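Local coordinates for RimK-related lysine biosynthesis protein (PDB 5K2M) that binds ADP and magnesium and probably acts as an ATP-dependent ligase of the ATP-grasp type in amino-acid biosynthesis, at residues L62-S65 with P69-N72; V165-R170 with W192-A197; L226-F231 with L237-V242. One frame throughout, in Å; residues are numbered along the deposited sequence.

Contacts 2 and 3 build one nucleotide site, while contact 1 belongs to a different part of the chain. The centres of contacts 2 and 3 lie about 12 Å apart, and both contacts touch ADP: V165-R170 with W192-A197 holds the adenine and ribose, and L226-F231 with L237-V242 holds the phosphates and two magnesium ions and packs Phe231 on the adenine. Phe231 joins them, its CD1 lying 3.8 Å from CD of Lys167. Contact 1 is away from the site, its centre about 34 Å from that of contact 2 and about 25 Å from that of contact 3. Its nearest atoms nonetheless come to about 5 Å from contact 3, and Asn72 is hydrogen-bonded to Ala225.

Contact 1: L62-S65 with P69-N72; sequences LFES and PTVN
Thr70 sits against the C-terminal part of helix 53-65, meeting Phe63 and Glu64, and it is the residue with the most surface buried here. The placing of its side chain is doubtful, because the methyl lies too close to a backbone oxygen of Asn72. As modelled, Thr70 OG1 is buried beside Phe63 CB, at 3.8 Å, and has no partner. The CB of Phe63 starts out toward the strand, but its ring then leads away from it and is taken up by Phe37 and Tyr41, each edge-to-face with it, and by Val46 of the neighbouring strand.

Glu64 reaches the strand differently. CG is anti to the carbonyl carbon (chi1 -67°) and the chain is extended beyond it; the two side chains cross at about a right angle, Glu64 OE2 coming to 4.1 Å from Thr70 CG2 as that methyl is modelled. Its polar link to Thr70 runs through water: a water donates to Glu64 OE2 at 2.8 Å and accepts from Thr70 N at 3.0 Å, so that the helix and the start of the strand are bridged without a direct bond. The other oxygen, OE1, is hydrogen-bonded to Ser74 OG, which fixes the carboxylate from its second end. The backbones are closest at Glu64 and Pro69, whose CA atoms are 5.6 Å apart.

Beyond these residues, Pro69 and Val71 make backbone hydrogen bonds to strand 45-49, while Leu62 packs on Leu103 of a second subunit. The arrangement is the helix-to-strand connection of a beta-alpha-beta crossover, strand 45-49, helix 53-65 and strand 70-71, in which the helix end turns back into a strand that is outermost, within this chain, in a four-stranded parallel sheet.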
loop_
_atom_site.group_PDB
_atom_site.type_symbol
_atom_site.label_atom_id
_atom_site.label_comp_id
_atom_site.label_asym_id
_atom_site.label_seq_id
_atom_site.Cartn_x
_atom_site.Cartn_y
_atom_site.Cartn_z
ATOM N N LEU A 62 -1.698 27.645 -16.291
ATOM C CA LEU A 62 -0.442 26.966 -15.986
ATOM C C LEU A 62 0.696 27.924 -15.572
ATOM O O LEU A 62 1.428 27.664 -14.607
ATOM C CB LEU A 62 -0.026 26.109 -17.179
ATOM C CG LEU A 62 -0.896 24.848 -17.298
ATOM C CD1 LEU A 62 -0.878 24.282 -18.711
ATOM C CD2 LEU A 62 -0.444 23.825 -16.266
ATOM N N PHE A 63 0.836 29.034 -16.274
ATOM C CA PHE A 63 1.797 30.049 -15.850
ATOM C C PHE A 63 1.462 30.622 -14.465
ATOM O O PHE A 63 2.368 30.803 -13.641
ATOM C CB PHE A 63 1.953 31.146 -16.902
ATOM C CG PHE A 63 2.941 30.796 -17.977
ATOM C CD1 PHE A 63 4.283 30.638 -17.667
ATOM C CD2 PHE A 63 2.537 30.619 -19.295
ATOM C CE1 PHE A 63 5.209 30.294 -18.640
ATOM C CE2 PHE A 63 3.455 30.296 -20.275
ATOM C CZ PHE A 63 4.799 30.130 -19.944
ATOM N N GLU A 64 0.177 30.866 -14.195
ATOM C CA GLU A 64 -0.270 31.283 -12.852
ATOM C C GLU A 64 0.127 30.238 -11.797
ATOM O O GLU A 64 0.532 30.591 -10.700
ATOM C CB GLU A 64 -1.788 31.519 -12.816
ATOM C CG GLU A 64 -2.246 32.719 -13.652
ATOM C CD GLU A 64 -3.745 32.757 -13.933
ATOM O OE1 GLU A 64 -4.448 31.775 -13.663
ATOM O OE2 GLU A 64 -4.238 33.788 -14.437
ATOM N N SER A 65 0.041 28.955 -12.146
ATOM C CA SER A 65 0.404 27.885 -11.226
ATOM C C SER A 65 1.896 27.942 -10.916
ATOM O O SER A 65 2.324 27.463 -9.873
ATOM C CB SER A 65 0.031 26.504 -11.792
ATOM O OG SER A 65 0.952 26.054 -12.777
ATOM N N PRO A 69 2.431 35.970 -13.478
ATOM C CA PRO A 69 1.191 36.598 -13.878
ATOM C C PRO A 69 1.074 36.672 -15.385
ATOM O O PRO A 69 2.071 36.649 -16.096
ATOM C CB PRO A 69 1.264 37.996 -13.255
ATOM C CG PRO A 69 2.707 38.246 -13.030
ATOM C CD PRO A 69 3.332 36.915 -12.785
ATOM N N THR A 70 -0.157 36.789 -15.852
ATOM C CA THR A 70 -0.473 36.529 -17.224
ATOM C C THR A 70 -1.467 37.600 -17.739
ATOM O O THR A 70 -2.396 37.993 -17.019
ATOM C CB THR A 70 -0.996 35.073 -17.241
ATOM O OG1 THR A 70 -0.031 34.196 -17.844
ATOM C CG2 THR A 70 -2.270 34.958 -17.864
ATOM N N VAL A 71 -1.262 38.079 -18.965
ATOM C CA VAL A 71 -2.183 39.041 -19.583
ATOM C C VAL A 71 -2.723 38.446 -20.892
ATOM O O VAL A 71 -1.961 38.292 -21.852
ATOM C CB VAL A 71 -1.489 40.389 -19.898
ATOM C CG1 VAL A 71 -2.378 41.276 -20.765
ATOM C CG2 VAL A 71 -1.085 41.113 -18.611
ATOM N N ASN A 72 -4.010 38.100 -20.962
ATOM C CA ASN A 72 -4.978 38.217 -19.860
ATOM C C ASN A 72 -4.876 37.056 -18.873
ATOM O O ASN A 72 -4.207 36.066 -19.148
ATOM C CB ASN A 72 -6.386 38.305 -20.442
ATOM C CG ASN A 72 -6.683 39.681 -21.015
ATOM O OD1 ASN A 72 -6.430 40.695 -20.370
ATOM N ND2 ASN A 72 -7.199 39.724 -22.230
HETATM O O HOH W 1 -2.788 36.167 -14.487
#

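Contact 2: V165-R170 with W192-A197; sequences VEKPGR and WITNTA. With ADP (adenosine-5'-diphosphate), chain O.
Lys167 and Trp192 are joined by a hydrogen bond from NZ to the tryptophan carbonyl oxygen, 2.8 Å long, in the carbonyl plane and on a lone pair. The same ammonium donates to ADP N3 at 2.8 Å, so one nitrogen ties both loops to the adenine. Bends at chi3 and chi4 (-62° and -63°) curl the lysine tip back to this point. The indole brings its CE3 edge to 3.5 Å from ADP N3, which lies close to the indole plane, and Val165 N donates to ADP N1 at 3.0 Å.

The ribose is held just as closely. Thr194 OG1 lies between its backbone N and carbonyl carbon (chi1 58°), and this setting puts OG1 on the same O2' that the backbone amide of Thr194 reaches: the amide donates at 3.1 Å, and O2' bonds to OG1 at 2.7 Å and to Trp192 O at 3.1 Å. The single hydrogen of O2' must be shared between, or alternate over, these two acceptors. Thr194 OG1 is also hydrogen-bonded to Asp171 OD1.

Packing away from the nucleotide is much looser. Thr194 CG2 lies 4.0 Å from Arg170 CA, the arginine side chain turns off to Tyr188 and Glu232, and Glu166, Pro168 and Gly169 face solvent. At the far end, Thr196 and Ala197 bind a modified side chain on the chain of another protein. The first loop links strands 159-163 and 170-177, and the second links 180-188 and 201-204; Val165 leans on Phe231 of strand 225-233, with Trp192 against Leu132.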
loop_
_atom_site.group_PDB
_atom_site.type_symbol
_atom_site.label_atom_id
_atom_site.label_comp_id
_atom_site.label_asym_id
_atom_site.label_seq_id
_atom_site.Cartn_x
_atom_site.Cartn_y
_atom_site.Cartn_z
ATOM N N VAL A 165 -30.627 42.168 -33.985
ATOM C CA VAL A 165 -30.559 43.617 -33.928
ATOM C C VAL A 165 -30.360 44.173 -35.337
ATOM O O VAL A 165 -29.465 43.734 -36.061
ATOM C CB VAL A 165 -29.434 44.079 -32.991
ATOM C CG1 VAL A 165 -29.349 45.596 -32.976
ATOM C CG2 VAL A 165 -29.658 43.527 -31.589
ATOM N N GLU A 166 -31.208 45.131 -35.719
ATOM C CA GLU A 166 -31.124 45.773 -37.028
ATOM C C GLU A 166 -30.115 46.899 -36.940
ATOM O O GLU A 166 -30.430 47.988 -36.476
ATOM C CB GLU A 166 -32.489 46.307 -37.470
ATOM C CG GLU A 166 -33.520 45.211 -37.708
ATOM C CD GLU A 166 -34.884 45.751 -38.101
ATOM O OE1 GLU A 166 -35.892 45.113 -37.742
ATOM O OE2 GLU A 166 -34.959 46.814 -38.760
ATOM N N LYS A 167 -28.897 46.614 -37.385
ATOM C CA LYS A 167 -27.792 47.551 -37.288
ATOM C C LYS A 167 -27.724 48.305 -38.607
ATOM O O LYS A 167 -28.198 47.795 -39.626
ATOM C CB LYS A 167 -26.465 46.805 -37.062
ATOM C CG LYS A 167 -26.510 45.695 -36.013
ATOM C CD LYS A 167 -25.162 45.006 -35.808
ATOM C CE LYS A 167 -24.626 44.292 -37.058
ATOM N NZ LYS A 167 -25.482 43.173 -37.549
ATOM N N PRO A 168 -27.110 49.500 -38.608
ATOM C CA PRO A 168 -27.010 50.288 -39.843
ATOM C C PRO A 168 -25.821 49.884 -40.727
ATOM O O PRO A 168 -24.934 50.689 -40.974
ATOM C CB PRO A 168 -26.855 51.720 -39.318
ATOM C CG PRO A 168 -26.150 51.561 -38.007
ATOM C CD PRO A 168 -26.569 50.225 -37.441
ATOM N N GLY A 169 -25.802 48.633 -41.182
ATOM C CA GLY A 169 -24.755 48.143 -42.088
ATOM C C GLY A 169 -23.362 48.023 -41.484
ATOM O O GLY A 169 -22.381 47.889 -42.210
ATOM N N ARG A 170 -23.275 48.036 -40.156
ATOM C CA ARG A 170 -21.985 48.042 -39.463
ATOM C C ARG A 170 -22.170 47.761 -37.985
ATOM O O ARG A 170 -23.265 47.892 -37.445
ATOM C CB ARG A 170 -21.317 49.413 -39.594
ATOM C CG ARG A 170 -22.054 50.498 -38.814
ATOM C CD ARG A 170 -21.641 51.908 -39.188
ATOM N NE ARG A 170 -22.216 52.881 -38.266
ATOM C CZ ARG A 170 -22.044 54.201 -38.349
ATOM N NH1 ARG A 170 -21.309 54.734 -39.317
ATOM N NH2 ARG A 170 -22.609 55.002 -37.454
ATOM N N TRP A 192 -24.954 40.950 -42.623
ATOM C CA TRP A 192 -25.240 41.257 -41.203
ATOM C C TRP A 192 -24.133 40.834 -40.226
ATOM O O TRP A 192 -24.029 41.386 -39.128
ATOM C CB TRP A 192 -26.599 40.676 -40.753
ATOM C CG TRP A 192 -26.639 39.191 -40.625
ATOM C CD1 TRP A 192 -26.880 38.298 -41.620
ATOM C CD2 TRP A 192 -26.436 38.417 -39.430
ATOM N NE1 TRP A 192 -26.842 37.018 -41.130
ATOM C CE2 TRP A 192 -26.573 37.058 -39.788
ATOM C CE3 TRP A 192 -26.148 38.739 -38.100
ATOM C CZ2 TRP A 192 -26.432 36.017 -38.863
ATOM C CZ3 TRP A 192 -26.015 37.706 -37.174
ATOM C CH2 TRP A 192 -26.156 36.358 -37.561
ATOM N N ILE A 193 -23.312 39.866 -40.629
ATOM C CA ILE A 193 -22.101 39.486 -39.888
ATOM C C ILE A 193 -20.907 40.328 -40.374
ATOM O O ILE A 193 -20.439 40.167 -41.505
ATOM C CB ILE A 193 -21.778 37.981 -40.053
ATOM C CG1 ILE A 193 -22.980 37.126 -39.641
ATOM C CG2 ILE A 193 -20.560 37.603 -39.218
ATOM C CD1 ILE A 193 -22.911 35.681 -40.117
ATOM N N THR A 194 -20.409 41.206 -39.508
ATOM C CA THR A 194 -19.433 42.233 -39.896
ATOM C C THR A 194 -17.966 41.955 -39.547
ATOM O O THR A 194 -17.138 42.828 -39.748
ATOM C CB THR A 194 -19.768 43.574 -39.204
ATOM O OG1 THR A 194 -19.778 43.377 -37.785
ATOM C CG2 THR A 194 -21.116 44.103 -39.652
ATOM N N ASN A 195 -17.621 40.781 -39.021
ATOM C CA ASN A 195 -16.238 40.565 -38.544
ATOM C C ASN A 195 -15.265 40.871 -39.688
ATOM O O ASN A 195 -15.549 40.528 -40.844
ATOM C CB ASN A 195 -15.966 39.121 -38.092
ATOM C CG ASN A 195 -16.787 38.685 -36.888
ATOM O OD1 ASN A 195 -16.272 38.532 -35.765
ATOM N ND2 ASN A 195 -18.035 38.402 -37.127
ATOM N N THR A 196 -14.123 41.488 -39.371
ATOM C CA THR A 196 -13.058 41.681 -40.361
ATOM C C THR A 196 -12.510 40.328 -40.834
ATOM O O THR A 196 -12.089 40.198 -41.981
ATOM C CB THR A 196 -11.890 42.525 -39.822
ATOM O OG1 THR A 196 -11.315 41.871 -38.687
ATOM C CG2 THR A 196 -12.364 43.924 -39.418
ATOM N N ALA A 197 -12.533 39.319 -39.958
ATOM C CA ALA A 197 -12.179 37.955 -40.352
ATOM C C ALA A 197 -13.064 37.420 -41.488
ATOM O O ALA A 197 -12.662 36.488 -42.182
ATOM C CB ALA A 197 -12.248 37.007 -39.155
HETATM P PB ADP O . -17.961 36.398 -32.651
HETATM O O1B ADP O . -17.487 37.671 -33.294
HETATM O O2B ADP O . -17.991 35.208 -33.579
HETATM O O3B ADP O . -17.303 36.049 -31.339
HETATM P PA ADP O . -20.345 38.008 -32.320
HETATM O O1A ADP O . -19.426 39.199 -32.136
HETATM O O2A ADP O . -21.464 37.894 -31.335
HETATM O O3A ADP O . -19.533 36.622 -32.333
HETATM O "O5'" ADP O . -20.980 38.045 -33.791
HETATM C "C5'" ADP O . -20.200 38.344 -34.927
HETATM C "C4'" ADP O . -20.857 39.457 -35.725
HETATM O "O4'" ADP O . -22.160 39.037 -36.146
HETATM C "C3'" ADP O . -21.050 40.763 -34.971
HETATM O "O3'" ADP O . -19.906 41.623 -35.091
HETATM C "C2'" ADP O . -22.276 41.331 -35.660
HETATM O "O2'" ADP O . -21.945 42.000 -36.875
HETATM C "C1'" ADP O . -23.084 40.112 -36.035
HETATM N N9 ADP O . -24.061 39.805 -34.980
HETATM C C8 ADP O . -23.870 38.988 -33.923
HETATM N N7 ADP O . -24.956 38.937 -33.132
HETATM C C5 ADP O . -25.866 39.757 -33.690
HETATM C C6 ADP O . -27.239 40.156 -33.387
HETATM N N6 ADP O . -27.867 39.671 -32.294
HETATM N N1 ADP O . -27.835 41.021 -34.232
HETATM C C2 ADP O . -27.222 41.511 -35.318
HETATM N N3 ADP O . -25.975 41.194 -35.664
HETATM C C4 ADP O . -25.268 40.332 -34.903
#

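Contact 3: L226-F231 with L237-V242; sequences LAIDIF and LLVNEV. With MG (magnesium ion), chain Q; MG (magnesium ion), chain R; ADP (adenosine-5'-diphosphate), chain O.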
loop_
_atom_site.group_PDB
_atom_site.type_symbol
_atom_site.label_atom_id
_atom_site.label_comp_id
_atom_site.label_asym_id
_atom_site.label_seq_id
_atom_site.Cartn_x
_atom_site.Cartn_y
_atom_site.Cartn_z
ATOM N N LEU A 226 -9.303 44.180 -23.324
ATOM C CA LEU A 226 -10.497 43.658 -23.976
ATOM C C LEU A 226 -10.819 44.383 -25.270
ATOM O O LEU A 226 -10.785 45.616 -25.334
ATOM C CB LEU A 226 -11.712 43.744 -23.033
ATOM C CG LEU A 226 -11.735 42.818 -21.809
ATOM C CD1 LEU A 226 -12.955 43.126 -20.952
ATOM C CD2 LEU A 226 -11.709 41.340 -22.191
ATOM N N ALA A 227 -11.141 43.599 -26.299
ATOM C CA ALA A 227 -11.794 44.123 -27.490
ATOM C C ALA A 227 -13.276 43.913 -27.312
ATOM O O ALA A 227 -13.732 42.794 -27.132
ATOM C CB ALA A 227 -11.309 43.416 -28.738
ATOM N N ILE A 228 -14.018 45.002 -27.374
ATOM C CA ILE A 228 -15.429 44.998 -27.087
ATOM C C ILE A 228 -16.198 45.216 -28.388
ATOM O O ILE A 228 -15.778 46.023 -29.217
ATOM C CB ILE A 228 -15.747 46.101 -26.064
ATOM C CG1 ILE A 228 -14.870 45.895 -24.820
ATOM C CG2 ILE A 228 -17.236 46.085 -25.708
ATOM C CD1 ILE A 228 -14.738 47.105 -23.940
ATOM N N ASP A 229 -17.289 44.466 -28.569
ATOM C CA ASP A 229 -18.184 44.606 -29.731
ATOM C C ASP A 229 -19.491 45.298 -29.341
ATOM O O ASP A 229 -20.206 44.813 -28.468
ATOM C CB ASP A 229 -18.563 43.245 -30.301
ATOM C CG ASP A 229 -17.376 42.467 -30.841
ATOM O OD1 ASP A 229 -16.224 42.752 -30.462
ATOM O OD2 ASP A 229 -17.616 41.538 -31.645
ATOM N N ILE A 230 -19.817 46.395 -30.023
ATOM C CA ILE A 230 -20.996 47.197 -29.703
ATOM C C ILE A 230 -21.913 47.306 -30.934
ATOM O O ILE A 230 -21.429 47.386 -32.061
ATOM C CB ILE A 230 -20.563 48.595 -29.190
ATOM C CG1 ILE A 230 -19.882 48.464 -27.823
ATOM C CG2 ILE A 230 -21.746 49.544 -29.089
ATOM C CD1 ILE A 230 -19.095 49.688 -27.385
ATOM N N PHE A 231 -23.230 47.280 -30.712
ATOM C CA PHE A 231 -24.213 47.464 -31.782
ATOM C C PHE A 231 -24.976 48.769 -31.625
ATOM O O PHE A 231 -25.409 49.111 -30.523
ATOM C CB PHE A 231 -25.280 46.366 -31.774
ATOM C CG PHE A 231 -24.760 44.961 -31.946
ATOM C CD1 PHE A 231 -23.487 44.698 -32.419
ATOM C CD2 PHE A 231 -25.599 43.886 -31.654
ATOM C CE1 PHE A 231 -23.054 43.404 -32.589
ATOM C CE2 PHE A 231 -25.170 42.584 -31.817
ATOM C CZ PHE A 231 -23.890 42.341 -32.287
ATOM N N LEU A 237 -27.107 52.221 -28.086
ATOM C CA LEU A 237 -25.974 51.310 -28.137
ATOM C C LEU A 237 -26.165 50.110 -27.206
ATOM O O LEU A 237 -26.683 50.245 -26.100
ATOM C CB LEU A 237 -24.684 52.052 -27.793
ATOM C CG LEU A 237 -24.358 53.241 -28.703
ATOM C CD1 LEU A 237 -23.146 53.986 -28.162
ATOM C CD2 LEU A 237 -24.123 52.800 -30.139
ATOM N N LEU A 238 -25.755 48.937 -27.677
ATOM C CA LEU A 238 -25.820 47.709 -26.887
ATOM C C LEU A 238 -24.467 47.020 -26.956
ATOM O O LEU A 238 -23.839 46.982 -28.024
ATOM C CB LEU A 238 -26.888 46.755 -27.444
ATOM C CG LEU A 238 -28.265 47.340 -27.765
ATOM C CD1 LEU A 238 -29.019 46.469 -28.755
ATOM C CD2 LEU A 238 -29.073 47.544 -26.487
ATOM N N VAL A 239 -24.034 46.463 -25.829
ATOM C CA VAL A 239 -22.803 45.693 -25.789
ATOM C C VAL A 239 -23.145 44.252 -26.130
ATOM O O VAL A 239 -24.018 43.663 -25.516
ATOM C CB VAL A 239 -22.125 45.759 -24.414
ATOM C CG1 VAL A 239 -20.847 44.927 -24.421
ATOM C CG2 VAL A 239 -21.825 47.206 -24.054
ATOM N N ASN A 240 -22.458 43.699 -27.119
ATOM C CA ASN A 240 -22.769 42.372 -27.612
ATOM C C ASN A 240 -21.863 41.338 -26.961
ATOM O O ASN A 240 -22.324 40.340 -26.395
ATOM C CB ASN A 240 -22.617 42.318 -29.131
ATOM C CG ASN A 240 -22.674 40.898 -29.664
ATOM O OD1 ASN A 240 -23.570 40.137 -29.310
ATOM N ND2 ASN A 240 -21.714 40.531 -30.504
ATOM N N GLU A 241 -20.569 41.613 -27.028
ATOM C CA GLU A 241 -19.554 40.647 -26.704
ATOM C C GLU A 241 -18.278 41.348 -26.268
ATOM O O GLU A 241 -18.051 42.492 -26.635
ATOM C CB GLU A 241 -19.270 39.879 -27.984
ATOM C CG GLU A 241 -18.385 38.702 -27.781
ATOM C CD GLU A 241 -17.560 38.353 -28.986
ATOM O OE1 GLU A 241 -17.435 39.135 -29.957
ATOM O OE2 GLU A 241 -16.990 37.268 -28.914
ATOM N N VAL A 242 -17.447 40.650 -25.503
ATOM C CA VAL A 242 -16.076 41.082 -25.213
ATOM C C VAL A 242 -15.130 39.943 -25.626
ATOM O O VAL A 242 -15.546 38.793 -25.664
ATOM C CB VAL A 242 -15.904 41.465 -23.725
ATOM C CG1 VAL A 242 -16.813 42.643 -23.371
ATOM C CG2 VAL A 242 -16.211 40.292 -22.809
HETATM MG MG MG Q . -17.435 39.619 -32.233
HETATM MG MG MG R . -15.686 37.317 -30.336
HETATM P PB ADP O . -17.961 36.398 -32.651
HETATM O O1B ADP O . -17.487 37.671 -33.294
HETATM O O2B ADP O . -17.991 35.208 -33.579
HETATM O O3B ADP O . -17.303 36.049 -31.339
HETATM P PA ADP O . -20.345 38.008 -32.320
HETATM O O1A ADP O . -19.426 39.199 -32.136
HETATM O O2A ADP O . -21.464 37.894 -31.335
HETATM O O3A ADP O . -19.533 36.622 -32.333
HETATM O "O5'" ADP O . -20.980 38.045 -33.791
HETATM C "C5'" ADP O . -20.200 38.344 -34.927
HETATM C "C4'" ADP O . -20.857 39.457 -35.725
HETATM O "O4'" ADP O . -22.160 39.037 -36.146
HETATM C "C3'" ADP O . -21.050 40.763 -34.971
HETATM O "O3'" ADP O . -19.906 41.623 -35.091
HETATM C "C2'" ADP O . -22.276 41.331 -35.660
HETATM O "O2'" ADP O . -21.945 42.000 -36.875
HETATM C "C1'" ADP O . -23.084 40.112 -36.035
HETATM N N9 ADP O . -24.061 39.805 -34.980
HETATM C C8 ADP O . -23.870 38.988 -33.923
HETATM N N7 ADP O . -24.956 38.937 -33.132
HETATM C C5 ADP O . -25.866 39.757 -33.690
HETATM C C6 ADP O . -27.239 40.156 -33.387
HETATM N N6 ADP O . -27.867 39.671 -32.294
HETATM N N1 ADP O . -27.835 41.021 -34.232
HETATM C C2 ADP O . -27.222 41.511 -35.318
HETATM N N3 ADP O . -25.975 41.194 -35.664
HETATM C C4 ADP O . -25.268 40.332 -34.903
HETATM O O HOH W 2 -17.680 40.573 -34.146
HETATM O O HOH W 3 -15.038 35.423 -29.406
#
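Asp229 and Glu241 stand side by side across the hairpin and share a magnesium ion, bound by Asp229 OD2 at 2.0 Å and Glu241 OE1 at 2.3 Å. Their carboxylate planes are 89° apart. Glu241 also chelates the second magnesium ion, with OE2 at 1.9 Å and OE1 at 2.5 Å, and thereby bridges the two metals; Asn243 also binds this ion. ADP phosphate oxygens bind both ions. Asn240 CG stands anti to the backbone N (chi1 169°), which sends the amide to the phosphate, where ND2 donates to ADP O2A at 2.8 Å in a nearly straight bond.

Phe231 supports this amide: its CZ is 3.2 Å from Asn240 CG, with ring and amide planes 23° apart. Asn240 CB rests over one ring face, 3.7 Å from the centroid, in a CH-pi contact, and CE2 is 3.5 Å from ADP C5. Replacing Phe231 by an alanine would take away the ring, and is likely to open a gap between Asn240 and the adenine and leave the amide less firmly backed.

A classic beta bulge, in which Asn240 and Glu241 both face Asp229, brings these groups together; the bonds Asp229 N to Glu241 O and Asn240 N to Asp229 O set it. In the second shell, Arg173 and Arg187 hold the Asp229 carboxylate, Lys83 reaches Glu241, and Gln162 secures the Asn240 oxygen.

Ile228, Ile230, Val239 and Val242 form the apolar opposite face of the hairpin. Strand 225-233 pairs with 170-177 on its other side, 236-243 is the outermost strand within this chain, and helix 208-219 packs on Ile230, Leu237 and Val239.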